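Long-range contacts in glycosyl transferase (Staphylococcus aureus, PDB 5TZJ), which is a family 2 glycosyl transferase that also carries a TarS-type linker region and binds uridine-diphosphate-N-acetylglucosamine: residues V7-S12 with V37-S42; E13-E18 with V90-Y95; E18-L23 with Q48-Y53; P74-L79 with D166-E171. All coordinates share one frame; numbering follows the deposited sequence.

Contacts 1, 2 and 4 converge on the bound uridine-diphosphate-N-acetylglucosamine, while contact 3 packs helix 16-24 against residues 48-53, with the V50 side chain about 10 Å from the ligand. Contact 1 pairs the C-terminal ends of two parallel strands and meets the uracil and ribose. Contact 2 lies about 10 Å away, centre to centre, and meets ribose and sugar; the two are tied by S12 OG and S92 OG, 2.9 Å apart and probably hydrogen-bonded. Contact 4 reaches the uracil through P74 and the sugar hydroxyls through R75, whose NH2 forms a 2.8 Å salt bridge with D91 OD1 of contact 2. Contact 3 shares E18 with contact 2, their centres about 8 Å apart.

Contact 1: residues V7-S12 with V37-S42; sequences VPTYNS and VVDDCS. With UD1 (uridine-diphosphate-N-acetylglucosamine), chain C.
T9 and D39 face each other at the ends of parallel strands 3-9 and 33-39, where the contact is tight. T9 OG1, held between its own N and carbonyl carbon (chi1 63°), donates to the anti lone pair of D39 OD1 at 2.7 Å. The same OD1 takes the S42 hydroxyl in a very short bond, and S42 N donates to D39 OD2, an Asx motif joining strand end to loop. N11 N donates to S42 OG at 2.6 Å. T9 CG2 touches V37 CG1 at 3.8 Å, the side chains crossing roughly at right angles. The ladder, V38 N to V7 O and T9 N to V38 O, ends in D40 N to T9 O, nearly straight. On the loose side, the partly exposed Y10 sets its ring edge near C41 O. Uracil N3 donates to D40 OD2 and ribose O3B to P8 O. The pair belongs to a beta-alpha-beta unit whose helix 16-24 touches V7 and T9; helix 46-51 meets T9 and D39, helix 72-81 P8, V38 and D40.

Contact 2: residues E13-E18 with V90-Y95; sequences EKYITE and VDSDDY. With UD1 (uridine-diphosphate-N-acetylglucosamine), chain C.
Y15 lays one face of its ring against D93, and two smaller patches, I16 with S92 and E18 with Y95, complete the contact. The CH-pi interaction comes from D93 CB, 3.8 Å from the ring centroid and 24° off the normal. The two side chains run side by side in the same direction, ring and carboxylate planes 44° apart. At the ring edge lies S92, with Y15 CE1 3.3 Å from S92 OG. Y15 chi1 of 38° keeps CG between the backbone N and the carbonyl carbon, which swings the ring over the turn. The van der Waals packing is thinner: I16 CD1 touches S92 CB at 3.8 Å, and farther along E18 CB approaches Y95 CD1 at 4.4 Å.

Several polar groups of the turn bind the ligand. S92 N donates to ribose O3B at 2.8 Å in a nearly straight bond, while S92 OG pairs with O2' at 2.8 Å and also with S12 OG. D91 OD2 accepts from the sugar O3' at 2.6 Å. D93 forms a salt bridge with R206. The D91-S92-D93 sequence is consistent with the DXD motif of GT-A glycosyl transferases.

The type I turn D91-D94, closed by D94 N to D91 O, follows strand 86-89 and leads into strand 95-96. It abuts helix 16-24, with I16 and S92 both touching T9 of strand 3-9 and I16 also packed on I49 of helix 46-51.

Contact 3: residues E18-L23 with Q48-Y53; sequences ELLNSL and QIVEKY
L20 and Y53 bury the most surface here, and the leucine sits squarely over the tyrosine ring. L20 CB stands 3.5 Å from the ring centroid and only 8° off its normal, a well-centred CH-pi contact. One branch reaches on: L20 CD1 lies over the same ring's CD1 side at 3.6 Å from Y53 CD1 and continues to V50 CG2 at 4.1 Å. The chi1 of L20, -59°, puts CG opposite the carbonyl carbon, from where this methyl touches both the tyrosine ring and V50.

N21, third by area, supplies the polar end. Y53 OH donates to N21 OD1 at 2.6 Å, arriving from above the amide carbonyl plane, 44° out of it, instead of along a lone pair. The two side chains cross at about a right angle, and OD1 lies at the ring edge. Around them, V50 and Y53 also touch L59 of strand 59-63, while Y53 packs on T17 one turn back along helix 16-24.

Chemically this is an apolar seam between helix 16-24 and the 48-53 segment with one short hydroxyl-to-amide bond at its margin: the bond satisfies the phenol and probably limits rotation of the ring, one face of which is covered by L20.

Contact 4: residues P74-L79 with D166-E171; sequences PRNVAL and DIYFPE. With UD1 (uridine-diphosphate-N-acetylglucosamine), chain C.
N76 grips the chain 166-171 with both ends of its amide. OD1 accepts from F169 N at 2.9 Å on a lone pair in the carbonyl plane, and ND2 donates to F169 O at 2.7 Å; the two bonds hold the amide of N76 against the F169 backbone. The second hydrogen of ND2 goes to the anti lone pair of E171 OE2 at 2.8 Å, nearly straight, with amide and carboxylate planes only 28° apart. Three bonds thus fix the rotation of this buried amide.

R75 lies one residue earlier in the helix. Its CD passes over one face of the F169 ring, 3.9 Å from the centroid, while CB meets the ring rim at CE2. The side chain, extended from CG to NE, carries the guanidinium past the phenyl to the ligand, where NH2 donates to the sugar O4' at 2.8 Å; NH1 also reaches O4' weakly, and the NH2 bond to O3' is weak. Salt bridges to D91 and E177 hold the same group. Outward, L79 CD2 packs on Y168 CE1 at 3.7 Å, and N76 OD1 lies at the edge of the Y168 ring. F181 of helix 177-188 stacks on F169 from the surroundings.

The two-point amide-to-backbone pairing of N76 with F169 joins helix 72-81 to the loop before helix 177-188 in this family 2 glycosyl transferase, with R75 and P74 of the same helix lining the uridine-diphosphate-N-acetylglucosamine pocket.

Contact 1: residues V7-S12 with V37-S42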
# COMPACT_ATOMS: atom_id res chain seq x y z
N VAL A 7 -9.26 13.57 -3.41
CA VAL A 7 -9.85 13.31 -2.10
C VAL A 7 -11.11 12.49 -2.29
O VAL A 7 -12.13 13.03 -2.73
CB VAL A 7 -10.21 14.63 -1.37
CG1 VAL A 7 -10.81 14.32 0.02
CG2 VAL A 7 -8.99 15.54 -1.29
N PRO A 8 -11.10 11.20 -1.99
CA PRO A 8 -12.37 10.45 -1.93
C PRO A 8 -13.03 10.73 -0.60
O PRO A 8 -12.37 10.71 0.44
CB PRO A 8 -11.94 8.98 -2.05
CG PRO A 8 -10.45 8.96 -1.36
CD PRO A 8 -9.91 10.41 -1.65
N THR A 9 -14.35 11.00 -0.59
CA THR A 9 -15.03 11.23 0.68
C THR A 9 -16.18 10.24 0.89
O THR A 9 -16.81 9.78 -0.07
CB THR A 9 -15.59 12.67 0.78
OG1 THR A 9 -16.58 12.87 -0.25
CG2 THR A 9 -14.47 13.71 0.59
N TYR A 10 -16.47 9.95 2.17
CA TYR A 10 -17.60 9.07 2.53
C TYR A 10 -18.02 9.38 3.96
O TYR A 10 -17.35 8.95 4.90
CB TYR A 10 -17.26 7.59 2.39
CG TYR A 10 -18.51 6.71 2.67
CD1 TYR A 10 -19.77 7.07 2.15
CD2 TYR A 10 -18.45 5.58 3.48
CE1 TYR A 10 -20.89 6.32 2.39
CE2 TYR A 10 -19.59 4.80 3.73
CZ TYR A 10 -20.80 5.19 3.19
OH TYR A 10 -21.94 4.45 3.41
N ASN A 11 -19.14 10.12 4.12
CA ASN A 11 -19.64 10.50 5.44
C ASN A 11 -18.51 11.11 6.28
O ASN A 11 -18.29 10.77 7.45
CB ASN A 11 -20.29 9.30 6.13
CG ASN A 11 -21.61 8.92 5.47
OD1 ASN A 11 -22.27 9.77 4.84
ND2 ASN A 11 -22.02 7.65 5.61
N SER A 12 -17.82 12.06 5.67
CA SER A 12 -16.61 12.68 6.20
C SER A 12 -16.90 14.03 6.84
O SER A 12 -16.00 14.87 6.92
CB SER A 12 -15.59 12.86 5.07
OG SER A 12 -15.27 11.65 4.43
N VAL A 37 -12.64 16.33 -5.53
CA VAL A 37 -13.38 15.65 -4.48
C VAL A 37 -14.41 14.78 -5.17
O VAL A 37 -15.29 15.31 -5.89
CB VAL A 37 -14.04 16.66 -3.52
CG1 VAL A 37 -14.92 15.90 -2.47
CG2 VAL A 37 -12.97 17.52 -2.83
N VAL A 38 -14.34 13.47 -4.93
CA VAL A 38 -15.38 12.55 -5.36
C VAL A 38 -16.01 11.92 -4.13
O VAL A 38 -15.35 11.22 -3.36
CB VAL A 38 -14.85 11.49 -6.32
CG1 VAL A 38 -16.04 10.57 -6.78
CG2 VAL A 38 -14.21 12.17 -7.48
N ASP A 39 -17.31 12.16 -3.95
CA ASP A 39 -18.00 11.72 -2.76
C ASP A 39 -18.67 10.38 -3.04
O ASP A 39 -19.46 10.25 -3.99
CB ASP A 39 -19.05 12.77 -2.32
CG ASP A 39 -19.79 12.33 -1.08
OD1 ASP A 39 -19.20 12.42 0.04
OD2 ASP A 39 -20.95 11.87 -1.22
N ASP A 40 -18.36 9.40 -2.21
CA ASP A 40 -18.87 8.04 -2.41
C ASP A 40 -20.26 7.88 -1.80
O ASP A 40 -20.51 7.00 -0.95
CB ASP A 40 -17.89 7.03 -1.82
CG ASP A 40 -17.96 5.68 -2.52
OD1 ASP A 40 -18.90 5.50 -3.35
OD2 ASP A 40 -17.09 4.80 -2.21
N CYS A 41 -21.17 8.75 -2.24
CA CYS A 41 -22.59 8.71 -1.86
C CYS A 41 -22.77 8.88 -0.35
O CYS A 41 -23.41 8.07 0.32
CB CYS A 41 -23.26 7.43 -2.35
SG CYS A 41 -25.08 7.65 -2.47
N SER A 42 -22.21 9.97 0.19
CA SER A 42 -22.41 10.31 1.59
C SER A 42 -23.87 10.63 1.86
O SER A 42 -24.59 11.15 0.99
CB SER A 42 -21.55 11.52 1.99
OG SER A 42 -20.17 11.14 1.92
C1' UD1 C . -5.69 3.48 4.86
C2' UD1 C . -4.89 4.13 3.74
C3' UD1 C . -5.87 4.54 2.69
C4' UD1 C . -6.34 3.28 2.05
C5' UD1 C . -7.23 2.55 3.07
C6' UD1 C . -7.72 1.25 2.50
C7' UD1 C . -2.76 5.04 4.72
C8' UD1 C . -2.20 3.63 4.71
N2' UD1 C . -4.10 5.29 4.25
O1' UD1 C . -6.48 4.48 5.39
O3' UD1 C . -5.31 5.49 1.75
O4' UD1 C . -7.06 3.59 0.87
O5' UD1 C . -6.47 2.30 4.32
O6' UD1 C . -6.67 0.59 1.84
O7' UD1 C . -2.13 5.95 5.12
N1 UD1 C . -13.74 6.16 1.37
C2 UD1 C . -14.59 6.19 0.14
N3 UD1 C . -15.70 5.20 -0.03
C4 UD1 C . -15.93 4.21 1.01
C5 UD1 C . -15.05 4.17 2.23
C6 UD1 C . -13.96 5.16 2.39
O2 UD1 C . -14.39 6.99 -0.68
O4 UD1 C . -16.81 3.42 0.88
C1B UD1 C . -12.65 7.10 1.47
C2B UD1 C . -12.51 7.83 2.92
O2' UD1 C . -13.45 8.97 2.98
C3B UD1 C . -11.22 8.16 2.99
C4B UD1 C . -10.46 7.10 2.16
O4B UD1 C . -11.53 6.40 1.30
O3B UD1 C . -10.95 9.47 2.30
C5B UD1 C . -9.82 6.09 2.93
O5B UD1 C . -10.76 5.42 3.72
PA UD1 C . -10.42 5.30 5.33
O1A UD1 C . -11.64 4.85 6.09
O2A UD1 C . -9.90 6.63 5.85
O3A UD1 C . -9.19 4.18 5.38
PB UD1 C . -7.82 4.19 6.32
O1B UD1 C . -7.84 5.23 7.41
O2B UD1 C . -7.90 2.81 6.94

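Contact 2: residues E13-E18 with V90-Y95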
# COMPACT_ATOMS: atom_id res chain seq x y z
N GLU A 13 -18.14 14.27 7.27
CA GLU A 13 -18.50 15.64 7.66
C GLU A 13 -17.78 16.09 8.93
O GLU A 13 -17.52 17.29 9.08
CB GLU A 13 -20.01 15.78 7.81
CG GLU A 13 -20.53 15.60 9.21
CD GLU A 13 -22.05 15.51 9.25
OE1 GLU A 13 -22.72 16.10 8.37
OE2 GLU A 13 -22.57 14.81 10.14
N LYS A 14 -17.46 15.17 9.85
CA LYS A 14 -16.86 15.57 11.12
C LYS A 14 -15.39 15.97 10.99
O LYS A 14 -14.86 16.61 11.90
CB LYS A 14 -16.96 14.45 12.16
CG LYS A 14 -18.30 13.76 12.22
CD LYS A 14 -19.41 14.65 12.72
CE LYS A 14 -20.73 13.86 12.77
NZ LYS A 14 -21.86 14.65 13.32
N TYR A 15 -14.71 15.62 9.90
CA TYR A 15 -13.29 15.95 9.80
C TYR A 15 -12.88 16.63 8.50
O TYR A 15 -11.76 17.14 8.43
CB TYR A 15 -12.42 14.69 9.99
CG TYR A 15 -12.99 13.43 9.38
CD1 TYR A 15 -12.82 13.15 8.03
CD2 TYR A 15 -13.71 12.52 10.15
CE1 TYR A 15 -13.34 11.97 7.44
CE2 TYR A 15 -14.25 11.34 9.59
CZ TYR A 15 -14.07 11.06 8.22
OH TYR A 15 -14.60 9.88 7.66
N ILE A 16 -13.74 16.65 7.47
CA ILE A 16 -13.26 17.07 6.15
C ILE A 16 -12.75 18.50 6.16
O ILE A 16 -11.90 18.86 5.34
CB ILE A 16 -14.37 16.89 5.09
CG1 ILE A 16 -13.83 17.16 3.69
CG2 ILE A 16 -15.54 17.74 5.42
CD1 ILE A 16 -12.84 16.10 3.20
N THR A 17 -13.21 19.31 7.12
CA THR A 17 -12.75 20.69 7.22
C THR A 17 -11.25 20.78 7.47
O THR A 17 -10.57 21.65 6.91
CB THR A 17 -13.53 21.42 8.32
OG1 THR A 17 -14.92 21.43 7.98
CG2 THR A 17 -13.07 22.84 8.44
N GLU A 18 -10.70 19.91 8.32
CA GLU A 18 -9.26 20.01 8.58
C GLU A 18 -8.46 19.85 7.29
O GLU A 18 -7.56 20.65 7.01
CB GLU A 18 -8.81 18.98 9.63
CG GLU A 18 -9.86 18.66 10.69
CD GLU A 18 -10.10 19.77 11.72
OE1 GLU A 18 -10.81 19.47 12.71
OE2 GLU A 18 -9.61 20.92 11.58
N VAL A 90 -5.01 12.39 -1.02
CA VAL A 90 -5.14 12.64 0.41
C VAL A 90 -6.48 12.11 0.87
O VAL A 90 -7.52 12.48 0.29
CB VAL A 90 -5.04 14.13 0.76
CG1 VAL A 90 -5.01 14.27 2.29
CG2 VAL A 90 -3.84 14.72 0.09
N ASP A 91 -6.48 11.34 1.94
CA ASP A 91 -7.72 10.83 2.48
C ASP A 91 -8.44 11.87 3.33
O ASP A 91 -7.82 12.80 3.88
CB ASP A 91 -7.47 9.57 3.28
CG ASP A 91 -7.07 8.43 2.39
OD1 ASP A 91 -7.35 8.52 1.16
OD2 ASP A 91 -6.50 7.47 2.93
N SER A 92 -9.77 11.72 3.39
CA SER A 92 -10.63 12.79 3.87
C SER A 92 -10.38 13.13 5.33
O SER A 92 -10.70 14.25 5.76
CB SER A 92 -12.09 12.40 3.64
OG SER A 92 -12.43 11.23 4.37
N ASP A 93 -9.84 12.21 6.12
CA ASP A 93 -9.56 12.42 7.53
C ASP A 93 -8.10 12.79 7.79
O ASP A 93 -7.68 12.82 8.95
CB ASP A 93 -9.93 11.16 8.32
CG ASP A 93 -9.24 9.91 7.76
OD1 ASP A 93 -8.57 10.02 6.69
OD2 ASP A 93 -9.40 8.81 8.34
N ASP A 94 -7.32 13.07 6.74
CA ASP A 94 -5.91 13.48 6.91
C ASP A 94 -5.75 14.96 6.53
O ASP A 94 -6.71 15.63 6.14
CB ASP A 94 -4.99 12.58 6.09
CG ASP A 94 -5.10 11.10 6.49
OD1 ASP A 94 -5.47 10.84 7.66
OD2 ASP A 94 -4.85 10.22 5.63
N TYR A 95 -4.54 15.48 6.66
CA TYR A 95 -4.23 16.81 6.16
C TYR A 95 -2.75 16.86 5.82
O TYR A 95 -2.02 15.89 6.05
CB TYR A 95 -4.64 17.92 7.16
CG TYR A 95 -4.19 17.66 8.58
CD1 TYR A 95 -4.95 16.86 9.42
CD2 TYR A 95 -3.02 18.23 9.08
CE1 TYR A 95 -4.54 16.61 10.71
CE2 TYR A 95 -2.62 17.99 10.37
CZ TYR A 95 -3.38 17.16 11.17
OH TYR A 95 -3.00 16.91 12.47
C1' UD1 C . -5.69 3.48 4.86
C2' UD1 C . -4.89 4.13 3.74
C3' UD1 C . -5.87 4.54 2.69
C4' UD1 C . -6.34 3.28 2.05
C5' UD1 C . -7.23 2.55 3.07
C6' UD1 C . -7.72 1.25 2.50
C7' UD1 C . -2.76 5.04 4.72
C8' UD1 C . -2.20 3.63 4.71
N2' UD1 C . -4.10 5.29 4.25
O1' UD1 C . -6.48 4.48 5.39
O3' UD1 C . -5.31 5.49 1.75
O4' UD1 C . -7.06 3.59 0.87
O5' UD1 C . -6.47 2.30 4.32
O6' UD1 C . -6.67 0.59 1.84
O7' UD1 C . -2.13 5.95 5.12
N1 UD1 C . -13.74 6.16 1.37
C2 UD1 C . -14.59 6.19 0.14
N3 UD1 C . -15.70 5.20 -0.03
C4 UD1 C . -15.93 4.21 1.01
C5 UD1 C . -15.05 4.17 2.23
C6 UD1 C . -13.96 5.16 2.39
O2 UD1 C . -14.39 6.99 -0.68
O4 UD1 C . -16.81 3.42 0.88
C1B UD1 C . -12.65 7.10 1.47
C2B UD1 C . -12.51 7.83 2.92
O2' UD1 C . -13.45 8.97 2.98
C3B UD1 C . -11.22 8.16 2.99
C4B UD1 C . -10.46 7.10 2.16
O4B UD1 C . -11.53 6.40 1.30
O3B UD1 C . -10.95 9.47 2.30
C5B UD1 C . -9.82 6.09 2.93
O5B UD1 C . -10.76 5.42 3.72
PA UD1 C . -10.42 5.30 5.33
O1A UD1 C . -11.64 4.85 6.09
O2A UD1 C . -9.90 6.63 5.85
O3A UD1 C . -9.19 4.18 5.38
PB UD1 C . -7.82 4.19 6.32
O1B UD1 C . -7.84 5.23 7.41
O2B UD1 C . -7.90 2.81 6.94

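Contact 3: residues E18-L23 with Q48-Y53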
# COMPACT_ATOMS: atom_id res chain seq x y z
N GLU A 18 -10.70 19.91 8.32
CA GLU A 18 -9.26 20.01 8.58
C GLU A 18 -8.46 19.85 7.29
O GLU A 18 -7.56 20.65 7.01
CB GLU A 18 -8.81 18.98 9.63
CG GLU A 18 -9.86 18.66 10.69
CD GLU A 18 -10.10 19.77 11.72
OE1 GLU A 18 -10.81 19.47 12.71
OE2 GLU A 18 -9.61 20.92 11.58
N LEU A 19 -8.83 18.89 6.44
CA LEU A 19 -8.15 18.73 5.15
C LEU A 19 -8.29 19.99 4.29
O LEU A 19 -7.30 20.51 3.77
CB LEU A 19 -8.71 17.53 4.40
CG LEU A 19 -8.25 17.42 2.94
CD1 LEU A 19 -6.72 17.43 2.78
CD2 LEU A 19 -8.84 16.13 2.36
N LEU A 20 -9.53 20.45 4.08
CA LEU A 20 -9.75 21.58 3.18
C LEU A 20 -9.05 22.84 3.68
O LEU A 20 -8.57 23.63 2.87
CB LEU A 20 -11.25 21.81 2.99
CG LEU A 20 -12.02 20.62 2.40
CD1 LEU A 20 -13.53 20.75 2.64
CD2 LEU A 20 -11.72 20.45 0.92
N ASN A 21 -8.97 23.04 5.01
CA ASN A 21 -8.22 24.18 5.54
C ASN A 21 -6.74 24.06 5.19
O ASN A 21 -6.09 25.05 4.86
CB ASN A 21 -8.37 24.30 7.06
CG ASN A 21 -9.73 24.80 7.49
OD1 ASN A 21 -10.49 25.38 6.71
ND2 ASN A 21 -10.04 24.58 8.77
N SER A 22 -6.21 22.83 5.24
CA SER A 22 -4.78 22.64 4.96
C SER A 22 -4.49 22.87 3.48
O SER A 22 -3.41 23.36 3.13
CB SER A 22 -4.33 21.25 5.40
OG SER A 22 -4.55 20.29 4.38
N LEU A 23 -5.46 22.52 2.61
CA LEU A 23 -5.35 22.86 1.19
C LEU A 23 -5.47 24.37 0.95
O LEU A 23 -4.73 24.94 0.13
CB LEU A 23 -6.42 22.08 0.41
CG LEU A 23 -6.25 20.54 0.56
CD1 LEU A 23 -7.18 19.74 -0.36
CD2 LEU A 23 -4.83 20.18 0.25
N GLN A 48 -22.00 19.75 1.51
CA GLN A 48 -22.26 21.15 1.83
C GLN A 48 -21.05 21.78 2.50
O GLN A 48 -20.78 22.96 2.27
CB GLN A 48 -23.51 21.28 2.70
CG GLN A 48 -24.79 20.84 1.98
CD GLN A 48 -25.15 19.35 2.18
OE1 GLN A 48 -24.28 18.46 2.18
NE2 GLN A 48 -26.45 19.08 2.34
N ILE A 49 -20.29 21.02 3.29
CA ILE A 49 -19.04 21.57 3.83
C ILE A 49 -18.02 21.78 2.71
O ILE A 49 -17.38 22.83 2.63
CB ILE A 49 -18.48 20.69 4.95
CG1 ILE A 49 -19.47 20.68 6.13
CG2 ILE A 49 -17.16 21.24 5.44
CD1 ILE A 49 -19.22 19.58 7.13
N VAL A 50 -17.90 20.82 1.80
CA VAL A 50 -16.98 20.98 0.68
C VAL A 50 -17.31 22.24 -0.14
O VAL A 50 -16.42 22.97 -0.57
CB VAL A 50 -16.95 19.71 -0.20
CG1 VAL A 50 -16.22 19.99 -1.50
CG2 VAL A 50 -16.26 18.52 0.55
N GLU A 51 -18.61 22.53 -0.34
CA GLU A 51 -18.97 23.66 -1.19
C GLU A 51 -18.64 25.01 -0.58
O GLU A 51 -18.61 26.02 -1.31
CB GLU A 51 -20.46 23.59 -1.56
CG GLU A 51 -20.66 22.62 -2.69
CD GLU A 51 -20.15 23.21 -3.99
OE1 GLU A 51 -19.61 22.41 -4.81
OE2 GLU A 51 -20.32 24.46 -4.19
N LYS A 52 -18.41 25.09 0.73
CA LYS A 52 -17.96 26.35 1.30
C LYS A 52 -16.57 26.77 0.81
O LYS A 52 -16.19 27.92 1.02
CB LYS A 52 -18.00 26.29 2.83
CG LYS A 52 -19.33 25.80 3.44
CD LYS A 52 -19.25 25.80 4.97
CE LYS A 52 -20.28 24.87 5.61
NZ LYS A 52 -21.54 25.59 6.03
N TYR A 53 -15.81 25.87 0.16
CA TYR A 53 -14.47 26.17 -0.33
C TYR A 53 -14.41 26.43 -1.84
O TYR A 53 -13.31 26.63 -2.37
CB TYR A 53 -13.52 25.01 0.03
CG TYR A 53 -13.29 24.91 1.53
CD1 TYR A 53 -14.22 24.26 2.33
CD2 TYR A 53 -12.16 25.51 2.14
CE1 TYR A 53 -14.05 24.18 3.69
CE2 TYR A 53 -11.97 25.43 3.52
CZ TYR A 53 -12.93 24.76 4.29
OH TYR A 53 -12.80 24.65 5.66

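Contact 4: residues P74-L79 with D166-E171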
# COMPACT_ATOMS: atom_id res chain seq x y z
N PRO A 74 -14.02 6.08 -6.25
CA PRO A 74 -13.95 7.55 -6.25
C PRO A 74 -12.59 8.08 -6.64
O PRO A 74 -12.52 9.16 -7.25
CB PRO A 74 -14.34 7.95 -4.82
CG PRO A 74 -14.56 6.73 -4.05
CD PRO A 74 -14.58 5.55 -4.99
N ARG A 75 -11.47 7.38 -6.31
CA ARG A 75 -10.19 7.93 -6.73
C ARG A 75 -10.00 7.78 -8.24
O ARG A 75 -9.47 8.69 -8.90
CB ARG A 75 -8.99 7.33 -5.97
CG ARG A 75 -8.94 7.54 -4.43
CD ARG A 75 -7.76 6.71 -3.82
NE ARG A 75 -7.56 6.91 -2.38
CZ ARG A 75 -7.28 5.92 -1.54
NH1 ARG A 75 -7.17 4.69 -2.03
NH2 ARG A 75 -7.09 6.15 -0.24
N ASN A 76 -10.48 6.67 -8.80
CA ASN A 76 -10.46 6.46 -10.26
C ASN A 76 -11.27 7.52 -11.00
O ASN A 76 -10.82 8.05 -12.02
CB ASN A 76 -11.01 5.07 -10.59
CG ASN A 76 -10.07 3.95 -10.17
OD1 ASN A 76 -8.88 4.20 -9.95
ND2 ASN A 76 -10.57 2.72 -10.11
N VAL A 77 -12.47 7.82 -10.51
CA VAL A 77 -13.28 8.88 -11.13
C VAL A 77 -12.53 10.20 -11.07
O VAL A 77 -12.46 10.94 -12.07
CB VAL A 77 -14.64 8.98 -10.42
CG1 VAL A 77 -15.47 10.17 -10.97
CG2 VAL A 77 -15.37 7.64 -10.47
N ALA A 78 -11.91 10.48 -9.92
CA ALA A 78 -11.15 11.73 -9.77
C ALA A 78 -9.94 11.74 -10.68
O ALA A 78 -9.58 12.79 -11.24
CB ALA A 78 -10.70 11.91 -8.32
N LEU A 79 -9.23 10.60 -10.78
CA LEU A 79 -8.02 10.57 -11.59
C LEU A 79 -8.32 10.91 -13.05
O LEU A 79 -7.58 11.67 -13.69
CB LEU A 79 -7.33 9.20 -11.44
CG LEU A 79 -5.97 9.00 -12.13
CD1 LEU A 79 -5.00 10.12 -11.77
CD2 LEU A 79 -5.40 7.59 -11.77
N ASP A 166 -2.13 2.93 -17.85
CA ASP A 166 -3.44 2.41 -17.43
C ASP A 166 -3.41 1.91 -15.98
O ASP A 166 -3.78 0.77 -15.69
CB ASP A 166 -3.89 1.30 -18.38
CG ASP A 166 -5.35 0.95 -18.21
OD1 ASP A 166 -6.19 1.87 -18.22
OD2 ASP A 166 -5.65 -0.26 -18.06
N ILE A 167 -2.95 2.76 -15.07
CA ILE A 167 -2.80 2.38 -13.66
C ILE A 167 -3.98 2.97 -12.91
O ILE A 167 -4.14 4.19 -12.83
CB ILE A 167 -1.46 2.86 -13.07
CG1 ILE A 167 -0.32 2.22 -13.86
CG2 ILE A 167 -1.34 2.47 -11.58
CD1 ILE A 167 1.11 2.71 -13.37
N TYR A 168 -4.84 2.09 -12.39
CA TYR A 168 -6.03 2.48 -11.65
C TYR A 168 -6.09 1.67 -10.38
O TYR A 168 -5.35 0.71 -10.20
CB TYR A 168 -7.30 2.31 -12.49
CG TYR A 168 -7.37 3.44 -13.48
CD1 TYR A 168 -7.76 4.72 -13.07
CD2 TYR A 168 -6.94 3.28 -14.80
CE1 TYR A 168 -7.77 5.80 -13.96
CE2 TYR A 168 -6.94 4.36 -15.71
CZ TYR A 168 -7.36 5.61 -15.28
OH TYR A 168 -7.36 6.69 -16.15
N PHE A 169 -6.97 2.06 -9.48
CA PHE A 169 -7.29 1.31 -8.28
C PHE A 169 -8.30 0.21 -8.59
O PHE A 169 -9.27 0.45 -9.33
CB PHE A 169 -7.89 2.26 -7.21
CG PHE A 169 -6.91 3.29 -6.70
CD1 PHE A 169 -5.97 2.95 -5.73
CD2 PHE A 169 -6.89 4.57 -7.22
CE1 PHE A 169 -5.07 3.87 -5.25
CE2 PHE A 169 -5.96 5.49 -6.76
CZ PHE A 169 -5.04 5.13 -5.76
N PRO A 170 -8.14 -0.98 -8.03
CA PRO A 170 -9.25 -1.94 -8.04
C PRO A 170 -10.47 -1.32 -7.36
O PRO A 170 -10.33 -0.63 -6.35
CB PRO A 170 -8.71 -3.13 -7.25
CG PRO A 170 -7.21 -3.01 -7.41
CD PRO A 170 -6.92 -1.54 -7.42
N GLU A 171 -11.65 -1.59 -7.89
CA GLU A 171 -12.87 -1.03 -7.35
C GLU A 171 -13.68 -2.09 -6.59
O GLU A 171 -13.46 -3.29 -6.77
CB GLU A 171 -13.69 -0.42 -8.49
CG GLU A 171 -12.86 0.61 -9.28
CD GLU A 171 -13.69 1.35 -10.31
OE1 GLU A 171 -14.77 0.85 -10.63
OE2 GLU A 171 -13.27 2.42 -10.80
C1' UD1 C . -5.69 3.48 4.86
C2' UD1 C . -4.89 4.13 3.74
C3' UD1 C . -5.87 4.54 2.69
C4' UD1 C . -6.34 3.28 2.05
C5' UD1 C . -7.23 2.55 3.07
C6' UD1 C . -7.72 1.25 2.50
C7' UD1 C . -2.76 5.04 4.72
C8' UD1 C . -2.20 3.63 4.71
N2' UD1 C . -4.10 5.29 4.25
O1' UD1 C . -6.48 4.48 5.39
O3' UD1 C . -5.31 5.49 1.75
O4' UD1 C . -7.06 3.59 0.87
O5' UD1 C . -6.47 2.30 4.32
O6' UD1 C . -6.67 0.59 1.84
O7' UD1 C . -2.13 5.95 5.12
N1 UD1 C . -13.74 6.16 1.37
C2 UD1 C . -14.59 6.19 0.14
N3 UD1 C . -15.70 5.20 -0.03
C4 UD1 C . -15.93 4.21 1.01
C5 UD1 C . -15.05 4.17 2.23
C6 UD1 C . -13.96 5.16 2.39
O2 UD1 C . -14.39 6.99 -0.68
O4 UD1 C . -16.81 3.42 0.88
C1B UD1 C . -12.65 7.10 1.47
C2B UD1 C . -12.51 7.83 2.92
O2' UD1 C . -13.45 8.97 2.98
C3B UD1 C . -11.22 8.16 2.99
C4B UD1 C . -10.46 7.10 2.16
O4B UD1 C . -11.53 6.40 1.30
O3B UD1 C . -10.95 9.47 2.30
C5B UD1 C . -9.82 6.09 2.93
O5B UD1 C . -10.76 5.42 3.72
PA UD1 C . -10.42 5.30 5.33
O1A UD1 C . -11.64 4.85 6.09
O2A UD1 C . -9.90 6.63 5.85
O3A UD1 C . -9.19 4.18 5.38
PB UD1 C . -7.82 4.19 6.32
O1B UD1 C . -7.84 5.23 7.41
O2B UD1 C . -7.90 2.81 6.94